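Long-range contacts in diaminopropionate ammonia-lyase (Escherichia coli, PDB 4D9I), which catalyses the pyridoxal-phosphate-dependent elimination of both L- and D-2,3-diaminopropionate to pyruvate and ammonia, working as a homodimer: residues Leu31-His36 and Tyr206-Asp211; Asp189-Gly194 and Pro294-Trp299; Asp314-Leu319 and Leu344-Ala349. All coordinates share one frame; numbering follows the deposited sequence.

Contact 1: residues Leu31-His36 and Tyr206-Asp211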
ATOM      1  N   LEU B  31     -24.790 -14.243  23.673  1.00 38.66           N
ATOM      2  CA  LEU B  31     -24.391 -14.139  25.080  1.00 38.81           C
ATOM      3  C   LEU B  31     -22.990 -13.532  25.214  1.00 36.57           C
ATOM      4  O   LEU B  31     -22.782 -12.604  26.002  1.00 36.95           O
ATOM      5  CB  LEU B  31     -24.462 -15.503  25.772  1.00 39.55           C
ATOM      6  CG  LEU B  31     -25.855 -16.110  25.992  1.00 42.34           C
ATOM      7  CD1 LEU B  31     -25.754 -17.531  26.538  1.00 43.06           C
ATOM      8  CD2 LEU B  31     -26.689 -15.240  26.930  1.00 43.91           C
ATOM      9  N   ALA B  32     -22.040 -14.040  24.429  1.00 34.57           N
ATOM     10  CA  ALA B  32     -20.693 -13.482  24.428  1.00 32.54           C
ATOM     11  C   ALA B  32     -20.720 -11.996  24.044  1.00 31.98           C
ATOM     12  O   ALA B  32     -20.121 -11.162  24.726  1.00 31.57           O
ATOM     13  CB  ALA B  32     -19.774 -14.272  23.501  1.00 31.39           C
ATOM     14  N   ARG B  33     -21.450 -11.660  22.983  1.00 31.90           N
ATOM     15  CA  ARG B  33     -21.511 -10.266  22.541  1.00 31.77           C
ATOM     16  C   ARG B  33     -22.078  -9.306  23.599  1.00 33.29           C
ATOM     17  O   ARG B  33     -21.570  -8.192  23.771  1.00 32.94           O
ATOM     18  CB  ARG B  33     -22.284 -10.124  21.226  1.00 31.91           C
ATOM     19  CG  ARG B  33     -22.213  -8.705  20.688  1.00 31.57           C
ATOM     20  CD  ARG B  33     -22.722  -8.599  19.268  1.00 31.41           C
ATOM     21  NE  ARG B  33     -22.643  -7.217  18.823  1.00 31.08           N
ATOM     22  CZ  ARG B  33     -23.140  -6.774  17.682  1.00 31.31           C
ATOM     23  NH1 ARG B  33     -23.759  -7.607  16.851  1.00 31.42           N
ATOM     24  NH2 ARG B  33     -23.020  -5.490  17.377  1.00 31.44           N
ATOM     25  N   GLN B  34     -23.142  -9.737  24.272  1.00 35.53           N
ATOM     26  CA  GLN B  34     -23.709  -9.020  25.414  1.00 37.66           C
ATOM     27  C   GLN B  34     -22.652  -8.705  26.475  1.00 37.07           C
ATOM     28  O   GLN B  34     -22.648  -7.607  27.049  1.00 37.49           O
ATOM     29  CB  GLN B  34     -24.811  -9.852  26.059  1.00 40.25           C
ATOM     30  CG  GLN B  34     -26.109  -9.961  25.261  1.00 42.42           C
ATOM     31  CD  GLN B  34     -27.113 -10.884  25.958  1.00 45.29           C
ATOM     32  OE1 GLN B  34     -27.643 -10.558  27.024  1.00 47.43           O
ATOM     33  NE2 GLN B  34     -27.364 -12.051  25.360  1.00 45.81           N
ATOM     34  N   PHE B  35     -21.767  -9.679  26.717  1.00 35.98           N
ATOM     35  CA  PHE B  35     -20.633  -9.521  27.624  1.00 35.35           C
ATOM     36  C   PHE B  35     -19.661  -8.473  27.093  1.00 33.76           C
ATOM     37  O   PHE B  35     -19.327  -7.531  27.802  1.00 34.00           O
ATOM     38  CB  PHE B  35     -19.913 -10.863  27.832  1.00 34.74           C
ATOM     39  CG  PHE B  35     -18.553 -10.732  28.452  1.00 34.18           C
ATOM     40  CD1 PHE B  35     -18.413 -10.587  29.820  1.00 35.36           C
ATOM     41  CD2 PHE B  35     -17.406 -10.752  27.657  1.00 32.85           C
ATOM     42  CE1 PHE B  35     -17.165 -10.450  30.396  1.00 35.00           C
ATOM     43  CE2 PHE B  35     -16.148 -10.623  28.230  1.00 32.69           C
ATOM     44  CZ  PHE B  35     -16.032 -10.470  29.602  1.00 33.39           C
ATOM     45  N   HIS B  36     -19.224  -8.644  25.843  1.00 32.35           N
ATOM     46  CA  HIS B  36     -18.294  -7.698  25.193  1.00 31.20           C
ATOM     47  C   HIS B  36     -18.763  -6.272  25.142  1.00 32.21           C
ATOM     48  O   HIS B  36     -17.959  -5.350  25.270  1.00 31.87           O
ATOM     49  CB  HIS B  36     -17.927  -8.163  23.792  1.00 29.50           C
ATOM     50  CG  HIS B  36     -17.140  -9.446  23.772  1.00 28.51           C
ATOM     51  ND1 HIS B  36     -17.473 -10.486  22.984  1.00 28.08           N
ATOM     52  CD2 HIS B  36     -16.020  -9.841  24.493  1.00 27.99           C
ATOM     53  CE1 HIS B  36     -16.601 -11.484  23.177  1.00 27.41           C
ATOM     54  NE2 HIS B  36     -15.714 -11.088  24.103  1.00 27.43           N
ATOM     55  N   TYR B 206     -15.107 -15.843  20.417  1.00 20.80           N
ATOM     56  CA  TYR B 206     -14.685 -15.452  19.054  1.00 20.11           C
ATOM     57  C   TYR B 206     -15.879 -15.169  18.144  1.00 20.59           C
ATOM     58  O   TYR B 206     -15.785 -14.384  17.198  1.00 20.20           O
ATOM     59  CB  TYR B 206     -13.877 -16.568  18.386  1.00 19.66           C
ATOM     60  CG  TYR B 206     -12.466 -16.780  18.884  1.00 19.47           C
ATOM     61  CD1 TYR B 206     -11.791 -15.798  19.644  1.00 19.08           C
ATOM     62  CD2 TYR B 206     -11.789 -17.946  18.557  1.00 19.71           C
ATOM     63  CE1 TYR B 206     -10.485 -15.997  20.060  1.00 19.23           C
ATOM     64  CE2 TYR B 206     -10.484 -18.155  18.964  1.00 20.08           C
ATOM     65  CZ  TYR B 206      -9.848 -17.190  19.729  1.00 19.82           C
ATOM     66  OH  TYR B 206      -8.558 -17.414  20.127  1.00 21.12           O
ATOM     67  N   ALA B 207     -16.993 -15.828  18.431  1.00 21.66           N
ATOM     68  CA  ALA B 207     -18.175 -15.751  17.560  1.00 22.66           C
ATOM     69  C   ALA B 207     -18.819 -14.365  17.496  1.00 22.85           C
ATOM     70  O   ALA B 207     -19.627 -14.090  16.578  1.00 23.99           O
ATOM     71  CB  ALA B 207     -19.206 -16.795  17.974  1.00 23.95           C
ATOM     72  N   THR B 208     -18.518 -13.524  18.479  1.00 22.66           N
ATOM     73  CA  THR B 208     -18.938 -12.115  18.461  1.00 23.17           C
ATOM     74  C   THR B 208     -18.604 -11.438  17.134  1.00 22.57           C
ATOM     75  O   THR B 208     -19.409 -10.667  16.636  1.00 23.08           O
ATOM     76  CB  THR B 208     -18.315 -11.308  19.634  1.00 23.03           C
ATOM     77  OG1 THR B 208     -18.991 -11.652  20.846  1.00 24.21           O
ATOM     78  CG2 THR B 208     -18.453  -9.809  19.445  1.00 23.39           C
ATOM     79  N   LEU B 209     -17.423 -11.719  16.582  1.00 21.54           N
ATOM     80  CA  LEU B 209     -17.012 -11.087  15.316  1.00 21.55           C
ATOM     81  C   LEU B 209     -17.908 -11.547  14.182  1.00 22.15           C
ATOM     82  O   LEU B 209     -18.181 -10.780  13.264  1.00 22.96           O
ATOM     83  CB  LEU B 209     -15.523 -11.307  15.003  1.00 20.22           C
ATOM     84  CG  LEU B 209     -15.023 -12.650  14.452  1.00 19.95           C
ATOM     85  CD1 LEU B 209     -15.099 -12.673  12.939  1.00 19.47           C
ATOM     86  CD2 LEU B 209     -13.594 -12.929  14.923  1.00 19.15           C
ATOM     87  N   ALA B 210     -18.368 -12.797  14.251  1.00 22.55           N
ATOM     88  CA  ALA B 210     -19.272 -13.320  13.234  1.00 23.79           C
ATOM     89  C   ALA B 210     -20.692 -12.740  13.423  1.00 25.52           C
ATOM     90  O   ALA B 210     -21.351 -12.352  12.432  1.00 26.12           O
ATOM     91  CB  ALA B 210     -19.299 -14.845  13.276  1.00 23.96           C
ATOM     92  N   ASP B 211     -21.154 -12.670  14.680  1.00 25.87           N
ATOM     93  CA  ASP B 211     -22.451 -12.028  14.988  1.00 27.90           C
ATOM     94  C   ASP B 211     -22.493 -10.585  14.448  1.00 27.90           C
ATOM     95  O   ASP B 211     -23.450 -10.196  13.759  1.00 29.24           O
ATOM     96  CB  ASP B 211     -22.763 -12.061  16.488  1.00 29.16           C
ATOM     97  CG  ASP B 211     -24.138 -11.468  16.816  1.00 32.51           C
ATOM     98  OD1 ASP B 211     -25.109 -12.233  16.824  1.00 33.88           O
ATOM     99  OD2 ASP B 211     -24.263 -10.243  17.042  1.00 33.16           O
TER
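Arg-33 and His-36, on one face of helix 26-36, reach across to Asp-211 and Thr-208 of helix 208-220. The arginine leaves its helix with CG anti to the backbone N (chi1 -174°) and runs fully extended, which carries the guanidinium past Thr-208 to Asp-211. The two charged side chains cross at about a right angle and their flat groups are turned 74° apart, so the salt bridge rests on a single pair of atoms: NH1 of Arg-33 donates to OD2 of Asp-211 at 2.7 Å. The oxygen lies in the guanidinium plane and is approached nearly along its own C-O axis, with an N-H...O angle of 162°. Further back along the chain, CD of Arg-33 comes to 3.2 Å from OD2 of Asp-211, while CG of Arg-33 rests 4.1 Å from CG2 of Thr-208.

Thr-208 faces the helix with its hydroxyl. OG1 of Thr-208 meets the edge of the imidazole, in plane, and shares a hydrogen bond with ND1 of His-36 at 2.9 Å. CB of Ala-32 stands 3.8 Å from OG1 of Thr-208. The other ring nitrogen, NE2, bonds to the carbonyl of Leu-79, so both are held and the ring's rotation is fixed.

Arg-33 is also bridged by Glu-215, one turn beyond Asp-211, and its NE bonds to Tyr-42. Two carboxylates share one guanidinium, which would probably leave the cluster with negative charge in excess, and directional polar bonds, rather than an oily seam, tie the N-terminal helix to helix 208-220.

Contact 2: residues Asp189-Gly194 and Pro294-Trp299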
ATOM      1  N   ASP B 189      -5.703 -21.526  23.861  1.00 27.30           N
ATOM      2  CA  ASP B 189      -6.767 -21.479  22.864  1.00 26.74           C
ATOM      3  C   ASP B 189      -6.886 -22.754  22.039  1.00 28.30           C
ATOM      4  O   ASP B 189      -7.405 -22.751  20.940  1.00 29.55           O
ATOM      5  CB  ASP B 189      -6.606 -20.244  21.964  1.00 25.16           C
ATOM      6  CG  ASP B 189      -5.242 -20.185  21.251  1.00 25.75           C
ATOM      7  OD1 ASP B 189      -4.232 -20.744  21.758  1.00 26.58           O
ATOM      8  OD2 ASP B 189      -5.189 -19.509  20.197  1.00 24.68           O
ATOM      9  N   THR B 190      -6.406 -23.860  22.572  1.00 30.89           N
ATOM     10  CA  THR B 190      -6.647 -25.139  21.958  1.00 31.78           C
ATOM     11  C   THR B 190      -7.080 -26.114  23.052  1.00 33.38           C
ATOM     12  O   THR B 190      -6.940 -25.814  24.234  1.00 33.01           O
ATOM     13  CB  THR B 190      -5.414 -25.646  21.201  1.00 33.33           C
ATOM     14  OG1 THR B 190      -5.817 -26.668  20.273  1.00 34.51           O
ATOM     15  CG2 THR B 190      -4.344 -26.172  22.168  1.00 34.66           C
ATOM     16  N   ALA B 191      -7.607 -27.265  22.643  1.00 34.31           N
ATOM     17  CA  ALA B 191      -8.087 -28.275  23.571  1.00 35.90           C
ATOM     18  C   ALA B 191      -7.223 -29.526  23.484  1.00 38.04           C
ATOM     19  O   ALA B 191      -6.546 -29.743  22.490  1.00 38.48           O
ATOM     20  CB  ALA B 191      -9.538 -28.611  23.271  1.00 35.71           C
ATOM     21  N   TRP B 192      -7.236 -30.316  24.556  1.00 39.81           N
ATOM     22  CA  TRP B 192      -6.734 -31.687  24.550  1.00 42.60           C
ATOM     23  C   TRP B 192      -7.514 -32.460  25.583  1.00 44.47           C
ATOM     24  O   TRP B 192      -8.438 -31.912  26.199  1.00 42.99           O
ATOM     25  CB  TRP B 192      -5.233 -31.730  24.822  1.00 43.60           C
ATOM     26  CG  TRP B 192      -4.784 -30.997  26.071  1.00 42.69           C
ATOM     27  CD1 TRP B 192      -4.625 -31.522  27.354  1.00 44.17           C
ATOM     28  CD2 TRP B 192      -4.401 -29.569  26.192  1.00 40.52           C
ATOM     29  NE1 TRP B 192      -4.195 -30.553  28.229  1.00 43.16           N
ATOM     30  CE2 TRP B 192      -4.037 -29.363  27.599  1.00 40.90           C
ATOM     31  CE3 TRP B 192      -4.330 -28.485  25.305  1.00 38.52           C
ATOM     32  CZ2 TRP B 192      -3.631 -28.126  28.080  1.00 39.67           C
ATOM     33  CZ3 TRP B 192      -3.917 -27.241  25.799  1.00 37.15           C
ATOM     34  CH2 TRP B 192      -3.576 -27.067  27.157  1.00 37.75           C
ATOM     35  N   GLU B 193      -7.172 -33.732  25.790  1.00 47.44           N
ATOM     36  CA  GLU B 193      -7.892 -34.545  26.767  1.00 49.42           C
ATOM     37  C   GLU B 193      -7.681 -33.991  28.157  1.00 48.84           C
ATOM     38  O   GLU B 193      -6.541 -33.804  28.603  1.00 49.74           O
ATOM     39  CB  GLU B 193      -7.466 -36.011  26.704  1.00 53.35           C
ATOM     40  CG  GLU B 193      -8.129 -36.779  25.576  1.00 55.07           C
ATOM     41  CD  GLU B 193      -7.989 -38.282  25.712  1.00 59.33           C
ATOM     42  OE1 GLU B 193      -7.862 -38.800  26.846  1.00 61.19           O
ATOM     43  OE2 GLU B 193      -8.021 -38.954  24.664  1.00 61.62           O
ATOM     44  N   GLY B 194      -8.786 -33.714  28.838  1.00 47.72           N
ATOM     45  CA  GLY B 194      -8.730 -33.146  30.176  1.00 46.54           C
ATOM     46  C   GLY B 194      -8.793 -31.627  30.186  1.00 42.88           C
ATOM     47  O   GLY B 194      -8.888 -31.014  31.257  1.00 42.34           O
ATOM     48  N   PRO B 294      -4.585 -30.364  15.242  1.00 50.10           N
ATOM     49  CA  PRO B 294      -5.790 -29.528  15.269  1.00 47.11           C
ATOM     50  C   PRO B 294      -6.470 -29.524  16.652  1.00 47.25           C
ATOM     51  O   PRO B 294      -6.435 -30.520  17.374  1.00 49.08           O
ATOM     52  CB  PRO B 294      -6.708 -30.179  14.227  1.00 47.12           C
ATOM     53  CG  PRO B 294      -5.823 -31.042  13.391  1.00 49.44           C
ATOM     54  CD  PRO B 294      -4.703 -31.482  14.287  1.00 51.83           C
ATOM     55  N   ASN B 295      -7.055 -28.385  17.009  1.00 44.68           N
ATOM     56  CA  ASN B 295      -7.938 -28.275  18.164  1.00 44.59           C
ATOM     57  C   ASN B 295      -9.130 -29.219  17.927  1.00 44.91           C
ATOM     58  O   ASN B 295      -9.887 -29.011  16.984  1.00 43.99           O
ATOM     59  CB  ASN B 295      -8.382 -26.806  18.286  1.00 41.96           C
ATOM     60  CG  ASN B 295      -9.450 -26.565  19.346  1.00 42.20           C
ATOM     61  OD1 ASN B 295      -9.995 -27.481  19.946  1.00 43.69           O
ATOM     62  ND2 ASN B 295      -9.757 -25.284  19.570  1.00 41.28           N
ATOM     63  N   PRO B 296      -9.292 -30.259  18.767  1.00 47.02           N
ATOM     64  CA  PRO B 296     -10.402 -31.213  18.561  1.00 48.10           C
ATOM     65  C   PRO B 296     -11.789 -30.559  18.539  1.00 46.48           C
ATOM     66  O   PRO B 296     -12.677 -31.025  17.818  1.00 46.38           O
ATOM     67  CB  PRO B 296     -10.296 -32.177  19.758  1.00 50.88           C
ATOM     68  CG  PRO B 296      -8.935 -31.977  20.321  1.00 51.64           C
ATOM     69  CD  PRO B 296      -8.469 -30.599  19.944  1.00 48.80           C
ATOM     70  N   LEU B 297     -11.975 -29.500  19.332  1.00 45.22           N
ATOM     71  CA  LEU B 297     -13.251 -28.781  19.349  1.00 44.07           C
ATOM     72  C   LEU B 297     -13.525 -28.123  17.993  1.00 41.92           C
ATOM     73  O   LEU B 297     -14.646 -28.182  17.478  1.00 41.79           O
ATOM     74  CB  LEU B 297     -13.298 -27.749  20.475  1.00 43.52           C
ATOM     75  CG  LEU B 297     -13.237 -28.257  21.917  1.00 45.45           C
ATOM     76  CD1 LEU B 297     -12.963 -27.098  22.862  1.00 44.70           C
ATOM     77  CD2 LEU B 297     -14.502 -28.994  22.333  1.00 47.48           C
ATOM     78  N   GLY B 298     -12.482 -27.529  17.412  1.00 40.20           N
ATOM     79  CA  GLY B 298     -12.581 -26.906  16.118  1.00 38.63           C
ATOM     80  C   GLY B 298     -12.664 -27.913  14.984  1.00 39.68           C
ATOM     81  O   GLY B 298     -13.443 -27.732  14.053  1.00 38.69           O
ATOM     82  N   TRP B 299     -11.873 -28.979  15.085  1.00 41.48           N
ATOM     83  CA  TRP B 299     -11.762 -29.969  14.024  1.00 42.96           C
ATOM     84  C   TRP B 299     -13.090 -30.624  13.755  1.00 43.85           C
ATOM     85  O   TRP B 299     -13.430 -30.909  12.607  1.00 43.63           O
ATOM     86  CB  TRP B 299     -10.733 -31.035  14.400  1.00 45.58           C
ATOM     87  CG  TRP B 299     -10.791 -32.231  13.492  1.00 47.21           C
ATOM     88  CD1 TRP B 299     -11.022 -33.558  13.845  1.00 50.43           C
ATOM     89  CD2 TRP B 299     -10.656 -32.237  12.027  1.00 46.97           C
ATOM     90  NE1 TRP B 299     -11.022 -34.367  12.731  1.00 51.83           N
ATOM     91  CE2 TRP B 299     -10.813 -33.636  11.607  1.00 49.60           C
ATOM     92  CE3 TRP B 299     -10.424 -31.248  11.048  1.00 44.69           C
ATOM     93  CZ2 TRP B 299     -10.734 -34.019  10.275  1.00 50.22           C
ATOM     94  CZ3 TRP B 299     -10.348 -31.652   9.699  1.00 45.22           C
ATOM     95  CH2 TRP B 299     -10.504 -33.008   9.328  1.00 47.66           C
TER
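Ala-191 and Asn-295 meet where the loop leading to helix 197-206 runs past the first turn of helix 296-305. The segments meet by van der Waals contact, with no hydrogen bond between them. CB of Ala-191 points at the helix start and touches OD1 of Asn-295 at 3.5 Å, CD1 of Leu-297 at 3.8 Å and CD of Pro-296 at 4.0 Å. Pro-199 also packs on Ala-191, and Thr-200 and Met-203 on Leu-297.

Other polar atoms pack without pairing. OG1 of Thr-190 sits 3.2 Å from CB of Asn-295, the two side chains running antiparallel alongside one another. The carbonyl O of Ala-191 comes to 3.3 Å from CD of Pro-296. The amide N of Ala-191 and ND2 of Asn-295 are buried here with no hydrogen-bond partner in the model.

The hydrogen bonds belong to the helix end itself. With CG anti to the backbone N (chi1 173°), Asn-295 turns OD1 back to accept from the N of Leu-297 at 2.9 Å, the donor lying 41° out of the carbonyl plane. The main-chain O of Asn-295 accepts from N of Trp-299 at 2.7 Å. A leucine here would take OD1 away and would probably leave the N of Leu-297 without its acceptor, the helix start losing its cap.

The backbone of Asn-295 also bonds to Val-233, in the glycine-rich loop that probably cradles the cofactor phosphate, as in other fold type II enzymes. The arrangement is an Asx turn at the N-cap of a helix, set beside the active-site region.

Contact 3: residues Asp314-Leu319 and Leu344-Ala349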
ATOM      1  N   ASP B 314       3.600 -19.746   1.600  1.00 35.39           N
ATOM      2  CA  ASP B 314       3.807 -18.614   2.516  1.00 34.90           C
ATOM      3  C   ASP B 314       3.541 -17.243   1.883  1.00 32.92           C
ATOM      4  O   ASP B 314       2.865 -16.400   2.476  1.00 31.20           O
ATOM      5  CB  ASP B 314       5.242 -18.625   3.048  1.00 39.08           C
ATOM      6  CG  ASP B 314       5.387 -19.390   4.349  1.00 41.63           C
ATOM      7  OD1 ASP B 314       6.544 -19.665   4.754  1.00 45.06           O
ATOM      8  OD2 ASP B 314       4.352 -19.717   4.978  1.00 41.49           O
ATOM      9  N   SER B 315       4.077 -17.037   0.678  1.00 32.98           N
ATOM     10  CA  SER B 315       3.980 -15.765  -0.044  1.00 31.13           C
ATOM     11  C   SER B 315       2.558 -15.318  -0.445  1.00 28.35           C
ATOM     12  O   SER B 315       2.337 -14.150  -0.801  1.00 26.94           O
ATOM     13  CB  SER B 315       4.889 -15.806  -1.281  1.00 33.18           C
ATOM     14  OG  SER B 315       4.457 -16.796  -2.194  1.00 33.86           O
ATOM     15  N   VAL B 316       1.591 -16.231  -0.353  1.00 27.30           N
ATOM     16  CA  VAL B 316       0.186 -15.888  -0.556  1.00 24.80           C
ATOM     17  C   VAL B 316      -0.263 -14.834   0.469  1.00 23.15           C
ATOM     18  O   VAL B 316      -0.976 -13.884   0.118  1.00 21.70           O
ATOM     19  CB  VAL B 316      -0.713 -17.150  -0.468  1.00 24.88           C
ATOM     20  CG1 VAL B 316      -2.190 -16.777  -0.414  1.00 22.93           C
ATOM     21  CG2 VAL B 316      -0.455 -18.068  -1.654  1.00 26.37           C
ATOM     22  N   ALA B 317       0.177 -15.013   1.720  1.00 23.23           N
ATOM     23  CA  ALA B 317      -0.151 -14.117   2.824  1.00 22.10           C
ATOM     24  C   ALA B 317       0.471 -12.749   2.582  1.00 21.71           C
ATOM     25  O   ALA B 317      -0.212 -11.738   2.687  1.00 20.55           O
ATOM     26  CB  ALA B 317       0.311 -14.719   4.165  1.00 23.08           C
ATOM     27  N   ALA B 318       1.750 -12.737   2.201  1.00 23.05           N
ATOM     28  CA  ALA B 318       2.445 -11.496   1.824  1.00 23.12           C
ATOM     29  C   ALA B 318       1.679 -10.706   0.746  1.00 21.94           C
ATOM     30  O   ALA B 318       1.480  -9.510   0.892  1.00 21.27           O
ATOM     31  CB  ALA B 318       3.864 -11.786   1.379  1.00 25.18           C
ATOM     32  N   LEU B 319       1.261 -11.383  -0.323  1.00 21.90           N
ATOM     33  CA  LEU B 319       0.456 -10.776  -1.387  1.00 20.88           C
ATOM     34  C   LEU B 319      -0.834 -10.151  -0.818  1.00 19.22           C
ATOM     35  O   LEU B 319      -1.156  -9.016  -1.111  1.00 18.48           O
ATOM     36  CB  LEU B 319       0.118 -11.835  -2.434  1.00 21.61           C
ATOM     37  CG  LEU B 319      -0.840 -11.475  -3.585  1.00 20.83           C
ATOM     38  CD1 LEU B 319      -0.234 -10.353  -4.421  1.00 20.85           C
ATOM     39  CD2 LEU B 319      -1.073 -12.712  -4.449  1.00 21.79           C
ATOM     40  N   LEU B 344      -7.598 -13.267   2.111  1.00 17.17           N
ATOM     41  CA  LEU B 344      -7.591 -12.321   0.984  1.00 16.95           C
ATOM     42  C   LEU B 344      -6.468 -12.627  -0.008  1.00 17.48           C
ATOM     43  O   LEU B 344      -6.644 -12.525  -1.237  1.00 17.90           O
ATOM     44  CB  LEU B 344      -7.482 -10.868   1.482  1.00 16.26           C
ATOM     45  CG  LEU B 344      -7.739  -9.724   0.495  1.00 15.98           C
ATOM     46  CD1 LEU B 344      -6.538  -9.492  -0.414  1.00 16.32           C
ATOM     47  CD2 LEU B 344      -9.016  -9.940  -0.322  1.00 16.44           C
ATOM     48  N   GLY B 345      -5.321 -13.032   0.511  1.00 17.72           N
ATOM     49  CA  GLY B 345      -4.227 -13.424  -0.361  1.00 18.57           C
ATOM     50  C   GLY B 345      -4.614 -14.520  -1.326  1.00 19.27           C
ATOM     51  O   GLY B 345      -4.199 -14.488  -2.481  1.00 19.73           O
ATOM     52  N   VAL B 346      -5.410 -15.494  -0.855  1.00 19.22           N
ATOM     53  CA  VAL B 346      -5.819 -16.610  -1.711  1.00 20.15           C
ATOM     54  C   VAL B 346      -6.579 -16.098  -2.942  1.00 19.82           C
ATOM     55  O   VAL B 346      -6.312 -16.528  -4.066  1.00 20.42           O
ATOM     56  CB  VAL B 346      -6.665 -17.658  -0.949  1.00 20.54           C
ATOM     57  CG1 VAL B 346      -7.354 -18.620  -1.914  1.00 21.74           C
ATOM     58  CG2 VAL B 346      -5.788 -18.430   0.021  1.00 21.29           C
ATOM     59  N   LEU B 347      -7.525 -15.187  -2.713  1.00 18.76           N
ATOM     60  CA  LEU B 347      -8.321 -14.635  -3.812  1.00 18.84           C
ATOM     61  C   LEU B 347      -7.429 -13.928  -4.822  1.00 18.96           C
ATOM     62  O   LEU B 347      -7.636 -14.033  -6.039  1.00 20.12           O
ATOM     63  CB  LEU B 347      -9.387 -13.664  -3.294  1.00 18.13           C
ATOM     64  CG  LEU B 347     -10.448 -14.204  -2.335  1.00 18.32           C
ATOM     65  CD1 LEU B 347     -11.459 -13.112  -2.004  1.00 18.16           C
ATOM     66  CD2 LEU B 347     -11.148 -15.379  -2.975  1.00 19.46           C
ATOM     67  N   ALA B 348      -6.434 -13.206  -4.323  1.00 18.14           N
ATOM     68  CA  ALA B 348      -5.521 -12.473  -5.200  1.00 18.34           C
ATOM     69  C   ALA B 348      -4.634 -13.457  -5.990  1.00 19.84           C
ATOM     70  O   ALA B 348      -4.390 -13.241  -7.183  1.00 20.43           O
ATOM     71  CB  ALA B 348      -4.662 -11.513  -4.389  1.00 17.52           C
ATOM     72  N   ALA B 349      -4.175 -14.530  -5.327  1.00 20.21           N
ATOM     73  CA  ALA B 349      -3.342 -15.544  -5.978  1.00 22.13           C
ATOM     74  C   ALA B 349      -4.112 -16.255  -7.085  1.00 23.23           C
ATOM     75  O   ALA B 349      -3.547 -16.613  -8.122  1.00 25.10           O
ATOM     76  CB  ALA B 349      -2.834 -16.563  -4.959  1.00 22.89           C
TER
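Leu-319 of helix 315-325 lies over Gly-345, Ala-348 and Ala-349 of helix 338-352, where segments 315-319 and 344-349 cross nearly at right angles (93°), their axes approaching to 7.5 Å. Its CB points toward the other helix, and CG of Leu-319, set anti to the backbone N (chi1 174°), comes to 3.9 Å from the CB of Ala-348. The CD2 branch of Leu-319 reaches furthest in: it touches the same CB of Ala-348 at 3.8 Å and settles 3.7 Å from the backbone N of Ala-349, against the main chain of the crossing helix.

One turn earlier, Val-316 presses CG1 on the peptide joining Gly-345 and Val-346, 3.4 Å from C of Gly-345, and also meets CG2 of Val-346. Its other methyl, CG2, lies against the CB of Ala-349. Between the two helices the carbonyl O of Val-316 receives a CA-H...O contact from Gly-345 (CA to O 3.3 Å, 141° at the hydrogen). A CB on Gly-345 would clash with this carbonyl O; its absence lets the backbones come so near.

Phe-57 of helix 51-57 and Val-323 further along helix 315-325 also pack on Ala-348. Every residue that touches across the crossing is buried, and no hydrogen bond spans it. The helices are therefore held by close apolar fit, in which small residues on helix 338-352 admit the larger branches of Val-316 and Leu-319.

Contacts 1 and 2 are neighbours whose segments alternate along the chain. Their centres lie 20 Å apart, and they touch where OH of Tyr-206 packs 3.9 Å from CB of Asp-189. Contact 2 is tied to the active site: the side chain of Asp-189 is about 7 Å from that of Asp-120, the inferred proton acceptor for the L-isomer, and its OD2 bonds to a bound Tris molecule, probably from the crystallisation liquor. Contact 1 lies away from the annotated sites. So does contact 3, on the opposite side of the chain's centre from contact 1, its nearest atoms about 13 Å from contact 1 and about 17 Å from contact 2.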